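Local coordinates for Rep protein (PDB 1M55) that probably nicks viral DNA as the metal-dependent endonuclease domain of a rolling-circle replication initiator, at residues A[74-88]-A[154-168]. Numbering follows the deposited sequence.
Sequences ESKFFVQFEKGSEYF and LLPKVQPELQWAWTN. With ZN (zinc ion), chain C.
E82 OE2 is gripped by two side chains: K157 NZ, 3.0 Å away, forms a salt bridge with it on its syn side but 31° out of the carboxylate plane, and Q80 NE2 donates to its anti lone pair. The other carboxylate oxygen, E82 OE1, binds the zinc ion at 2.1 Å, and H89 and H91 complete the protein ligands. K157 NZ also bridges to E161 OE2, which it meets from above the carboxylate plane, so one ammonium group lies between two acids. Extended beyond CG, the Q80 chain carries its amide to L154 O, where NE2 donates at 2.9 Å; R182 hydrogen-bonds to OE1, which with the two NE2 bonds fixes the flip of the amide. Strands 77-83 and 162-167 pair antiparallel, with a classic beta bulge where F81 O accepts from both Q163 N and W164 N. On the face opposite Q80 and E82, W166 CZ3 packs 3.9 Å from F81 CB, beside V79. At the far end, the N168 amide spans the start of strand 77-83, OD1 accepting from F77 N at 2.8 Å and ND2 donating to S75 O just before it. This amide leans over the F77 ring, their planes 34° apart. Q80 and K157 thus form a second shell that would hold the E82 carboxylate in place for the metal, so the turn and loop before strand 162-167 brace a zinc ligand carried by strand 77-83 of the Rep nuclease domain's central antiparallel sheet.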
loop_
_atom_site.group_PDB
_atom_site.type_symbol
_atom_site.label_atom_id
_atom_site.label_comp_id
_atom_site.label_asym_id
_atom_site.label_seq_id
_atom_site.Cartn_x
_atom_site.Cartn_y
_atom_site.Cartn_z
ATOM N N GLU A 74 2.688 9.793 14.347
ATOM C CA GLU A 74 1.716 8.969 13.639
ATOM C C GLU A 74 1.630 9.598 12.248
ATOM O O GLU A 74 0.761 10.422 11.981
ATOM C CB GLU A 74 0.349 9.020 14.326
ATOM C CG GLU A 74 -0.732 8.161 13.662
ATOM C CD GLU A 74 -0.587 6.666 13.931
ATOM O OE1 GLU A 74 0.358 6.251 14.635
ATOM O OE2 GLU A 74 -1.438 5.897 13.440
ATOM N N SER A 75 2.574 9.244 11.383
ATOM C CA SER A 75 2.628 9.786 10.033
ATOM C C SER A 75 1.340 9.615 9.227
ATOM O O SER A 75 0.658 8.584 9.322
ATOM C CB SER A 75 3.792 9.154 9.263
ATOM O OG SER A 75 5.035 9.415 9.894
ATOM N N LYS A 76 1.006 10.646 8.453
ATOM C CA LYS A 76 -0.170 10.625 7.593
ATOM C C LYS A 76 0.165 9.707 6.424
ATOM O O LYS A 76 1.327 9.647 5.983
ATOM C CB LYS A 76 -0.489 12.028 7.076
ATOM C CG LYS A 76 -1.028 12.976 8.136
ATOM C CD LYS A 76 -2.360 12.485 8.683
ATOM C CE LYS A 76 -2.952 13.470 9.678
ATOM N NZ LYS A 76 -4.324 13.071 10.096
ATOM N N PHE A 77 -0.845 9.005 5.920
ATOM C CA PHE A 77 -0.645 8.074 4.819
ATOM C C PHE A 77 -1.911 7.853 4.014
ATOM O O PHE A 77 -3.018 8.169 4.460
ATOM C CB PHE A 77 -0.193 6.697 5.362
ATOM C CG PHE A 77 -1.246 5.985 6.196
ATOM C CD1 PHE A 77 -2.235 5.202 5.593
ATOM C CD2 PHE A 77 -1.260 6.120 7.582
ATOM C CE1 PHE A 77 -3.224 4.571 6.361
ATOM C CE2 PHE A 77 -2.244 5.492 8.359
ATOM C CZ PHE A 77 -3.225 4.718 7.746
ATOM N N PHE A 78 -1.715 7.337 2.806
ATOM C CA PHE A 78 -2.792 6.928 1.922
ATOM C C PHE A 78 -2.183 5.712 1.240
ATOM O O PHE A 78 -1.161 5.821 0.566
ATOM C CB PHE A 78 -3.193 7.978 0.884
ATOM C CG PHE A 78 -4.399 7.568 0.074
ATOM C CD1 PHE A 78 -5.684 7.894 0.498
ATOM C CD2 PHE A 78 -4.254 6.783 -1.073
ATOM C CE1 PHE A 78 -6.810 7.440 -0.202
ATOM C CE2 PHE A 78 -5.369 6.328 -1.777
ATOM C CZ PHE A 78 -6.650 6.656 -1.337
ATOM N N VAL A 79 -2.762 4.548 1.502
ATOM C CA VAL A 79 -2.272 3.294 0.953
ATOM C C VAL A 79 -3.365 2.654 0.113
ATOM O O VAL A 79 -4.500 2.499 0.572
ATOM C CB VAL A 79 -1.875 2.324 2.095
ATOM C CG1 VAL A 79 -1.381 0.995 1.536
ATOM C CG2 VAL A 79 -0.800 2.959 2.972
ATOM N N GLN A 80 -3.037 2.318 -1.128
ATOM C CA GLN A 80 -4.008 1.688 -2.009
ATOM C C GLN A 80 -3.505 0.331 -2.500
ATOM O O GLN A 80 -2.390 0.218 -3.015
ATOM C CB GLN A 80 -4.346 2.603 -3.190
ATOM C CG GLN A 80 -5.405 2.032 -4.115
ATOM C CD GLN A 80 -6.085 3.103 -4.933
ATOM O OE1 GLN A 80 -6.874 3.881 -4.411
ATOM N NE2 GLN A 80 -5.782 3.150 -6.222
ATOM N N PHE A 81 -4.320 -0.698 -2.279
ATOM C CA PHE A 81 -4.014 -2.066 -2.689
ATOM C C PHE A 81 -4.640 -2.300 -4.067
ATOM O O PHE A 81 -5.844 -2.081 -4.260
ATOM C CB PHE A 81 -4.583 -3.055 -1.662
ATOM C CG PHE A 81 -4.236 -4.493 -1.937
ATOM C CD1 PHE A 81 -5.195 -5.490 -1.791
ATOM C CD2 PHE A 81 -2.956 -4.851 -2.355
ATOM C CE1 PHE A 81 -4.886 -6.824 -2.063
ATOM C CE2 PHE A 81 -2.640 -6.185 -2.627
ATOM C CZ PHE A 81 -3.609 -7.168 -2.481
ATOM N N GLU A 82 -3.825 -2.758 -5.011
ATOM C CA GLU A 82 -4.283 -2.993 -6.376
ATOM C C GLU A 82 -3.875 -4.349 -6.935
ATOM O O GLU A 82 -2.894 -4.956 -6.498
ATOM C CB GLU A 82 -3.725 -1.913 -7.313
ATOM C CG GLU A 82 -4.191 -0.498 -7.013
ATOM C CD GLU A 82 -3.499 0.544 -7.872
ATOM O OE1 GLU A 82 -2.735 0.175 -8.789
ATOM O OE2 GLU A 82 -3.716 1.744 -7.628
ATOM N N LYS A 83 -4.645 -4.803 -7.918
ATOM C CA LYS A 83 -4.380 -6.051 -8.617
ATOM C C LYS A 83 -3.834 -5.587 -9.969
ATOM O O LYS A 83 -4.596 -5.167 -10.845
ATOM C CB LYS A 83 -5.679 -6.837 -8.801
ATOM C CG LYS A 83 -5.524 -8.169 -9.507
ATOM C CD LYS A 83 -6.866 -8.891 -9.588
ATOM C CE LYS A 83 -6.702 -10.344 -10.027
ATOM N NZ LYS A 83 -6.098 -10.464 -11.384
ATOM N N GLY A 84 -2.512 -5.552 -10.087
ATOM C CA GLY A 84 -1.888 -5.122 -11.323
ATOM C C GLY A 84 -1.870 -6.212 -12.373
ATOM O O GLY A 84 -2.382 -7.314 -12.151
ATOM N N SER A 85 -1.265 -5.919 -13.519
ATOM C CA SER A 85 -1.185 -6.896 -14.597
ATOM C C SER A 85 -0.288 -8.075 -14.212
ATOM O O SER A 85 -0.556 -9.216 -14.594
ATOM C CB SER A 85 -0.668 -6.230 -15.871
ATOM O OG SER A 85 0.436 -5.391 -15.574
ATOM N N GLU A 86 0.768 -7.792 -13.446
ATOM C CA GLU A 86 1.712 -8.819 -13.009
ATOM C C GLU A 86 1.668 -9.145 -11.521
ATOM O O GLU A 86 1.890 -10.292 -11.132
ATOM C CB GLU A 86 3.155 -8.421 -13.358
ATOM C CG GLU A 86 3.616 -8.751 -14.772
ATOM C CD GLU A 86 2.946 -7.892 -15.825
ATOM O OE1 GLU A 86 3.281 -6.691 -15.918
ATOM O OE2 GLU A 86 2.081 -8.419 -16.556
ATOM N N TYR A 87 1.422 -8.140 -10.686
ATOM C CA TYR A 87 1.421 -8.363 -9.243
ATOM C C TYR A 87 0.367 -7.605 -8.472
ATOM O O TYR A 87 -0.089 -6.542 -8.893
ATOM C CB TYR A 87 2.755 -7.902 -8.642
ATOM C CG TYR A 87 3.994 -8.512 -9.236
ATOM C CD1 TYR A 87 4.669 -7.880 -10.276
ATOM C CD2 TYR A 87 4.508 -9.709 -8.743
ATOM C CE1 TYR A 87 5.829 -8.422 -10.807
ATOM C CE2 TYR A 87 5.672 -10.262 -9.268
ATOM C CZ TYR A 87 6.323 -9.612 -10.299
ATOM O OH TYR A 87 7.480 -10.137 -10.823
ATOM N N PHE A 88 -0.011 -8.166 -7.331
ATOM C CA PHE A 88 -0.906 -7.476 -6.417
ATOM C C PHE A 88 0.131 -6.568 -5.755
ATOM O O PHE A 88 1.252 -7.007 -5.463
ATOM C CB PHE A 88 -1.480 -8.438 -5.381
ATOM C CG PHE A 88 -2.628 -9.252 -5.887
ATOM C CD1 PHE A 88 -2.408 -10.453 -6.554
ATOM C CD2 PHE A 88 -3.937 -8.812 -5.701
ATOM C CE1 PHE A 88 -3.478 -11.208 -7.028
ATOM C CE2 PHE A 88 -5.016 -9.558 -6.170
ATOM C CZ PHE A 88 -4.786 -10.760 -6.835
ATOM N N LEU A 154 -4.499 7.869 -7.957
ATOM C CA LEU A 154 -4.993 6.713 -7.212
ATOM C C LEU A 154 -6.509 6.573 -7.145
ATOM O O LEU A 154 -7.042 5.489 -7.387
ATOM C CB LEU A 154 -4.399 6.694 -5.805
ATOM C CG LEU A 154 -2.869 6.661 -5.748
ATOM C CD1 LEU A 154 -2.428 6.612 -4.291
ATOM C CD2 LEU A 154 -2.325 5.459 -6.512
ATOM N N LEU A 155 -7.209 7.661 -6.836
ATOM C CA LEU A 155 -8.669 7.608 -6.738
ATOM C C LEU A 155 -9.423 7.124 -7.988
ATOM O O LEU A 155 -10.471 6.492 -7.859
ATOM C CB LEU A 155 -9.248 8.946 -6.257
ATOM C CG LEU A 155 -8.848 9.430 -4.857
ATOM C CD1 LEU A 155 -9.769 10.570 -4.440
ATOM C CD2 LEU A 155 -8.935 8.289 -3.844
ATOM N N PRO A 156 -8.916 7.418 -9.206
ATOM C CA PRO A 156 -9.593 6.977 -10.435
ATOM C C PRO A 156 -9.681 5.460 -10.652
ATOM O O PRO A 156 -10.492 5.003 -11.461
ATOM C CB PRO A 156 -8.744 7.613 -11.538
ATOM C CG PRO A 156 -8.210 8.840 -10.904
ATOM C CD PRO A 156 -7.814 8.343 -9.539
ATOM N N LYS A 157 -8.823 4.684 -9.993
ATOM C CA LYS A 157 -8.845 3.234 -10.173
ATOM C C LYS A 157 -10.194 2.631 -9.784
ATOM O O LYS A 157 -10.794 3.031 -8.786
ATOM C CB LYS A 157 -7.725 2.556 -9.374
ATOM C CG LYS A 157 -6.377 2.487 -10.087
ATOM C CD LYS A 157 -5.635 3.802 -10.051
ATOM C CE LYS A 157 -4.356 3.740 -10.880
ATOM N NZ LYS A 157 -3.417 2.693 -10.407
ATOM N N VAL A 158 -10.673 1.685 -10.589
ATOM C CA VAL A 158 -11.945 1.017 -10.320
ATOM C C VAL A 158 -11.674 -0.481 -10.170
ATOM O O VAL A 158 -10.556 -0.941 -10.427
ATOM C CB VAL A 158 -12.987 1.260 -11.459
ATOM C CG1 VAL A 158 -13.351 2.730 -11.539
ATOM C CG2 VAL A 158 -12.443 0.780 -12.795
ATOM N N GLN A 159 -12.673 -1.237 -9.723
ATOM C CA GLN A 159 -12.506 -2.679 -9.558
ATOM C C GLN A 159 -12.469 -3.342 -10.934
ATOM O O GLN A 159 -13.119 -2.868 -11.868
ATOM C CB GLN A 159 -13.649 -3.254 -8.722
ATOM C CG GLN A 159 -13.702 -2.705 -7.307
ATOM C CD GLN A 159 -14.763 -3.378 -6.471
ATOM O OE1 GLN A 159 -15.926 -2.977 -6.481
ATOM N NE2 GLN A 159 -14.373 -4.412 -5.743
ATOM N N PRO A 160 -11.742 -4.464 -11.076
ATOM C CA PRO A 160 -10.957 -5.172 -10.058
ATOM C C PRO A 160 -9.538 -4.656 -9.786
ATOM O O PRO A 160 -8.856 -5.189 -8.906
ATOM C CB PRO A 160 -10.931 -6.598 -10.594
ATOM C CG PRO A 160 -10.815 -6.372 -12.063
ATOM C CD PRO A 160 -11.813 -5.260 -12.318
ATOM N N GLU A 161 -9.069 -3.655 -10.535
ATOM C CA GLU A 161 -7.726 -3.127 -10.278
ATOM C C GLU A 161 -7.673 -2.623 -8.837
ATOM O O GLU A 161 -6.741 -2.930 -8.095
ATOM C CB GLU A 161 -7.354 -1.993 -11.233
ATOM C CG GLU A 161 -5.932 -1.490 -10.982
ATOM C CD GLU A 161 -5.496 -0.372 -11.906
ATOM O OE1 GLU A 161 -6.241 -0.022 -12.844
ATOM O OE2 GLU A 161 -4.390 0.160 -11.687
ATOM N N LEU A 162 -8.664 -1.825 -8.457
ATOM C CA LEU A 162 -8.751 -1.322 -7.091
ATOM C C LEU A 162 -9.222 -2.492 -6.238
ATOM O O LEU A 162 -10.253 -3.104 -6.533
ATOM C CB LEU A 162 -9.770 -0.180 -6.992
ATOM C CG LEU A 162 -10.148 0.264 -5.574
ATOM C CD1 LEU A 162 -8.923 0.799 -4.855
ATOM C CD2 LEU A 162 -11.243 1.315 -5.623
ATOM N N GLN A 163 -8.453 -2.820 -5.206
ATOM C CA GLN A 163 -8.799 -3.914 -4.309
ATOM C C GLN A 163 -9.228 -3.397 -2.937
ATOM O O GLN A 163 -10.202 -3.886 -2.364
ATOM C CB GLN A 163 -7.620 -4.876 -4.170
ATOM C CG GLN A 163 -7.339 -5.710 -5.415
ATOM C CD GLN A 163 -8.300 -6.873 -5.565
ATOM O OE1 GLN A 163 -8.536 -7.621 -4.614
ATOM N NE2 GLN A 163 -8.848 -7.042 -6.759
ATOM N N TRP A 164 -8.527 -2.383 -2.432
ATOM C CA TRP A 164 -8.831 -1.807 -1.121
ATOM C C TRP A 164 -7.957 -0.573 -0.926
ATOM O O TRP A 164 -7.019 -0.348 -1.687
ATOM C CB TRP A 164 -8.504 -2.830 -0.024
ATOM C CG TRP A 164 -9.312 -2.702 1.238
ATOM C CD1 TRP A 164 -8.979 -2.002 2.358
ATOM C CD2 TRP A 164 -10.553 -3.356 1.526
ATOM N NE1 TRP A 164 -9.932 -2.187 3.334
ATOM C CE2 TRP A 164 -10.909 -3.014 2.849
ATOM C CE3 TRP A 164 -11.396 -4.205 0.798
ATOM C CZ2 TRP A 164 -12.073 -3.491 3.460
ATOM C CZ3 TRP A 164 -12.557 -4.679 1.406
ATOM C CH2 TRP A 164 -12.882 -4.320 2.726
ATOM N N ALA A 165 -8.262 0.224 0.092
ATOM C CA ALA A 165 -7.463 1.406 0.388
ATOM C C ALA A 165 -7.673 1.801 1.842
ATOM O O ALA A 165 -8.711 1.492 2.430
ATOM C CB ALA A 165 -7.821 2.566 -0.547
ATOM N N TRP A 166 -6.669 2.460 2.413
ATOM C CA TRP A 166 -6.700 2.904 3.805
ATOM C C TRP A 166 -6.052 4.281 3.873
ATOM O O TRP A 166 -5.141 4.587 3.102
ATOM C CB TRP A 166 -5.861 1.977 4.697
ATOM C CG TRP A 166 -6.181 0.511 4.655
ATOM C CD1 TRP A 166 -6.915 -0.193 5.571
ATOM C CD2 TRP A 166 -5.662 -0.456 3.730
ATOM N NE1 TRP A 166 -6.868 -1.537 5.283
ATOM C CE2 TRP A 166 -6.106 -1.728 4.160
ATOM C CE3 TRP A 166 -4.854 -0.371 2.585
ATOM C CZ2 TRP A 166 -5.770 -2.909 3.487
ATOM C CZ3 TRP A 166 -4.518 -1.545 1.917
ATOM C CH2 TRP A 166 -4.976 -2.797 2.371
ATOM N N THR A 167 -6.475 5.093 4.835
ATOM C CA THR A 167 -5.892 6.417 5.002
ATOM C C THR A 167 -6.297 7.029 6.332
ATOM O O THR A 167 -7.325 6.655 6.911
ATOM C CB THR A 167 -6.340 7.388 3.881
ATOM O OG1 THR A 167 -5.637 8.629 4.010
ATOM C CG2 THR A 167 -7.836 7.656 3.958
ATOM N N ASN A 168 -5.442 7.908 6.843
ATOM C CA ASN A 168 -5.748 8.629 8.070
ATOM C C ASN A 168 -5.877 10.116 7.723
ATOM O O ASN A 168 -5.819 10.980 8.598
ATOM C CB ASN A 168 -4.728 8.366 9.192
ATOM C CG ASN A 168 -3.314 8.755 8.822
ATOM O OD1 ASN A 168 -3.036 9.164 7.695
ATOM N ND2 ASN A 168 -2.400 8.606 9.772
HETATM ZN ZN ZN C . -0.682 0.252 -9.069
HETATM O O HOH W 1 -3.540 7.044 12.084
#